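Long-range contact in Lmo2445 protein (PDB 5HZL), which is a secreted internalin-like leucine-rich repeat protein of unknown function that binds calcium ions and may, like other internalins, bind a partner protein: residues 51-57 with 77-83. Numbering follows the deposited sequence.
Sequences LDTMTAI and FTNAIEL
The ring of F77 meets L51, M54 and I57 where two neighbouring coils of a leucine-rich repeat solenoid stack, their strands 56-58 and 82-84 the first pair of its parallel sheet. CD1 of I57 stands over one ring face, 4.0 Å from the ring centroid, in a CH-pi contact. The selenium of M54, a selenomethionine, instead meets the ring edge in its plane, SE lying 3.8 Å from F77 CE2, a Met-aromatic contact; L51 CD2 approaches CE2 obliquely. A flat ring suits this place because it offers apolar surface on face and rim alike; I33 of helix 27-36 touches both F77 and M54, so the first coils pack against the helical N-terminal region, which probably caps the solenoid as in other internalins.

Beyond the ring the chain makes a type I turn, F77 to A80, beside the matching turn from L51 to M54. T78 donates its hydroxyl OG1 to OD1 of D52 at 2.6 Å, coming from above the carboxylate plane, and Q48 NE2 is hydrogen-bonded to the same oxygen. With CG beside its backbone N (chi1 -58°), N79 brings ND2 to D52 O at 2.7 Å, a nearly straight bond on a carbonyl lone pair; asparagine suits the place because its amide offers an N-H to a backbone carbonyl of the neighbouring turn. A80, small and apolar as befits the buried inner side, sets CB against I57 CD1. The backbone N of I81 then binds T55 O at 2.9 Å.

The strands pair in parallel at I57 and L83, where E82 O accepts a hydrogen bond from I57 N. L83 points to the buried face with I57, and its CD1 packs 3.8 Å from I57 CB.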
ATOM      1  N   LEU A  51       0.087  13.846  28.889  1.00 50.24           N
ATOM      2  CA  LEU A  51       0.147  13.495  27.463  1.00 49.43           C
ATOM      3  C   LEU A  51       1.508  13.863  26.849  1.00 50.96           C
ATOM      4  O   LEU A  51       1.976  13.195  25.913  1.00 52.21           O
ATOM      5  CB  LEU A  51      -0.987  14.132  26.652  1.00 49.18           C
ATOM      6  CG  LEU A  51      -2.430  13.753  26.986  1.00 48.35           C
ATOM      7  CD1 LEU A  51      -3.377  14.377  25.967  1.00 48.76           C
ATOM      8  CD2 LEU A  51      -2.594  12.244  26.990  1.00 47.30           C
ATOM      9  N   ASP A  52       2.147  14.909  27.377  1.00 52.57           N
ATOM     10  CA  ASP A  52       3.464  15.332  26.875  1.00 54.42           C
ATOM     11  C   ASP A  52       4.629  14.363  27.197  1.00 53.09           C
ATOM     12  O   ASP A  52       5.693  14.451  26.570  1.00 53.11           O
ATOM     13  CB  ASP A  52       3.763  16.782  27.289  1.00 57.40           C
ATOM     14  CG  ASP A  52       2.861  17.804  26.558  1.00 59.10           C
ATOM     15  OD1 ASP A  52       2.107  17.405  25.628  1.00 58.37           O
ATOM     16  OD2 ASP A  52       2.919  19.012  26.890  1.00 59.89           O
ATOM     17  N   THR A  53       4.414  13.436  28.138  1.00 51.29           N
ATOM     18  CA  THR A  53       5.429  12.440  28.511  1.00 50.40           C
ATOM     19  C   THR A  53       5.416  11.231  27.568  1.00 48.53           C
ATOM     20  O   THR A  53       6.308  10.392  27.625  1.00 47.33           O
ATOM     21  CB  THR A  53       5.269  11.938  29.974  1.00 50.64           C
ATOM     22  OG1 THR A  53       4.055  11.179  30.133  1.00 48.00           O
ATOM     23  CG2 THR A  53       5.295  13.109  30.950  1.00 51.86           C
HETATM   24  N   MSE A  54       4.413  11.143  26.702  1.00 48.89           N
HETATM   25  CA  MSE A  54       4.320  10.031  25.758  1.00 48.67           C
HETATM   26  C   MSE A  54       5.111  10.309  24.506  1.00 47.59           C
HETATM   27  O   MSE A  54       4.811  11.238  23.746  1.00 48.35           O
HETATM   28  CB  MSE A  54       2.862   9.763  25.430  1.00 50.46           C
HETATM   29  CG  MSE A  54       2.166   9.200  26.671  1.00 52.88           C
HETATM   30 SE   MSE A  54       0.242   8.965  26.320  1.00 58.11          SE
HETATM   31  CE  MSE A  54       0.279   7.436  25.067  1.00 56.79           C
ATOM     32  N   THR A  55       6.155   9.509  24.317  1.00 46.95           N
ATOM     33  CA  THR A  55       7.035   9.569  23.146  1.00 46.99           C
ATOM     34  C   THR A  55       6.572   8.605  22.054  1.00 44.79           C
ATOM     35  O   THR A  55       7.066   8.655  20.937  1.00 44.41           O
ATOM     36  CB  THR A  55       8.485   9.158  23.497  1.00 47.70           C
ATOM     37  OG1 THR A  55       8.491   7.843  24.061  1.00 46.39           O
ATOM     38  CG2 THR A  55       9.103  10.117  24.490  1.00 50.37           C
ATOM     39  N   ALA A  56       5.634   7.730  22.400  1.00 44.36           N
ATOM     40  CA  ALA A  56       5.101   6.735  21.485  1.00 44.49           C
ATOM     41  C   ALA A  56       3.641   6.414  21.808  1.00 43.83           C
ATOM     42  O   ALA A  56       3.190   6.592  22.948  1.00 44.21           O
ATOM     43  CB  ALA A  56       5.945   5.470  21.563  1.00 43.80           C
ATOM     44  N   ILE A  57       2.912   5.958  20.792  1.00 43.82           N
ATOM     45  CA  ILE A  57       1.502   5.575  20.935  1.00 44.49           C
ATOM     46  C   ILE A  57       1.431   4.067  20.661  1.00 43.17           C
ATOM     47  O   ILE A  57       1.345   3.654  19.513  1.00 42.80           O
ATOM     48  CB  ILE A  57       0.564   6.337  19.969  1.00 44.81           C
ATOM     49  CG1 ILE A  57       0.778   7.860  20.039  1.00 45.53           C
ATOM     50  CG2 ILE A  57      -0.887   5.969  20.257  1.00 44.81           C
ATOM     51  CD1 ILE A  57       0.479   8.486  21.375  1.00 46.51           C
ATOM     52  N   PHE A  77      -0.757  14.977  21.399  1.00 44.81           N
ATOM     53  CA  PHE A  77       0.363  14.305  22.050  1.00 44.21           C
ATOM     54  C   PHE A  77       1.560  15.029  21.459  1.00 46.49           C
ATOM     55  O   PHE A  77       2.202  14.527  20.553  1.00 46.92           O
ATOM     56  CB  PHE A  77       0.376  12.828  21.691  1.00 42.43           C
ATOM     57  CG  PHE A  77      -0.859  12.078  22.105  1.00 41.84           C
ATOM     58  CD1 PHE A  77      -2.004  12.102  21.312  1.00 42.12           C
ATOM     59  CD2 PHE A  77      -0.867  11.303  23.272  1.00 42.04           C
ATOM     60  CE1 PHE A  77      -3.144  11.392  21.690  1.00 41.90           C
ATOM     61  CE2 PHE A  77      -2.001  10.592  23.653  1.00 41.13           C
ATOM     62  CZ  PHE A  77      -3.141  10.637  22.863  1.00 41.15           C
ATOM     63  N   THR A  78       1.847  16.225  21.976  1.00 49.76           N
ATOM     64  CA  THR A  78       2.930  17.092  21.455  1.00 51.64           C
ATOM     65  C   THR A  78       4.289  16.448  21.193  1.00 50.01           C
ATOM     66  O   THR A  78       4.993  16.923  20.329  1.00 51.80           O
ATOM     67  CB  THR A  78       3.233  18.314  22.366  1.00 54.99           C
ATOM     68  OG1 THR A  78       3.749  17.843  23.604  1.00 57.85           O
ATOM     69  CG2 THR A  78       2.001  19.200  22.641  1.00 56.59           C
ATOM     70  N   ASN A  79       4.651  15.386  21.915  1.00 48.99           N
ATOM     71  CA  ASN A  79       5.978  14.729  21.749  1.00 48.53           C
ATOM     72  C   ASN A  79       6.010  13.282  21.268  1.00 46.54           C
ATOM     73  O   ASN A  79       7.068  12.654  21.272  1.00 46.30           O
ATOM     74  CB  ASN A  79       6.696  14.760  23.089  1.00 49.02           C
ATOM     75  CG  ASN A  79       6.865  16.145  23.605  1.00 50.00           C
ATOM     76  OD1 ASN A  79       7.185  17.066  22.866  1.00 50.18           O
ATOM     77  ND2 ASN A  79       6.661  16.298  24.888  1.00 51.28           N
ATOM     78  N   ALA A  80       4.866  12.752  20.870  1.00 45.73           N
ATOM     79  CA  ALA A  80       4.815  11.391  20.406  1.00 45.39           C
ATOM     80  C   ALA A  80       5.457  11.346  19.022  1.00 46.26           C
ATOM     81  O   ALA A  80       4.961  11.966  18.089  1.00 45.29           O
ATOM     82  CB  ALA A  80       3.372  10.910  20.355  1.00 44.66           C
ATOM     83  N   ILE A  81       6.582  10.642  18.911  1.00 47.33           N
ATOM     84  CA  ILE A  81       7.282  10.513  17.633  1.00 48.45           C
ATOM     85  C   ILE A  81       6.997   9.201  16.911  1.00 47.08           C
ATOM     86  O   ILE A  81       7.399   9.057  15.768  1.00 47.72           O
ATOM     87  CB  ILE A  81       8.820  10.720  17.747  1.00 50.03           C
ATOM     88  CG1 ILE A  81       9.509   9.621  18.574  1.00 49.81           C
ATOM     89  CG2 ILE A  81       9.122  12.102  18.312  1.00 51.06           C
ATOM     90  CD1 ILE A  81      11.024   9.716  18.561  1.00 50.46           C
ATOM     91  N   GLU A  82       6.302   8.271  17.559  1.00 47.08           N
ATOM     92  CA  GLU A  82       6.001   6.977  16.967  1.00 47.96           C
ATOM     93  C   GLU A  82       4.562   6.538  17.182  1.00 45.42           C
ATOM     94  O   GLU A  82       4.037   6.644  18.278  1.00 45.32           O
ATOM     95  CB  GLU A  82       6.924   5.927  17.588  1.00 52.39           C
ATOM     96  CG  GLU A  82       6.656   4.477  17.182  1.00 57.04           C
ATOM     97  CD  GLU A  82       7.579   3.478  17.883  1.00 62.82           C
ATOM     98  OE1 GLU A  82       7.043   2.576  18.576  1.00 66.43           O
ATOM     99  OE2 GLU A  82       8.827   3.609  17.788  1.00 65.40           O
ATOM    100  N   LEU A  83       3.942   6.027  16.123  1.00 43.62           N
ATOM    101  CA  LEU A  83       2.585   5.494  16.162  1.00 41.41           C
ATOM    102  C   LEU A  83       2.680   3.994  15.832  1.00 41.51           C
ATOM    103  O   LEU A  83       3.076   3.637  14.720  1.00 44.03           O
ATOM    104  CB  LEU A  83       1.702   6.187  15.133  1.00 40.52           C
ATOM    105  CG  LEU A  83       0.274   5.647  15.039  1.00 39.37           C
ATOM    106  CD1 LEU A  83      -0.431   5.705  16.388  1.00 38.44           C
ATOM    107  CD2 LEU A  83      -0.496   6.412  13.978  1.00 39.95           C
TER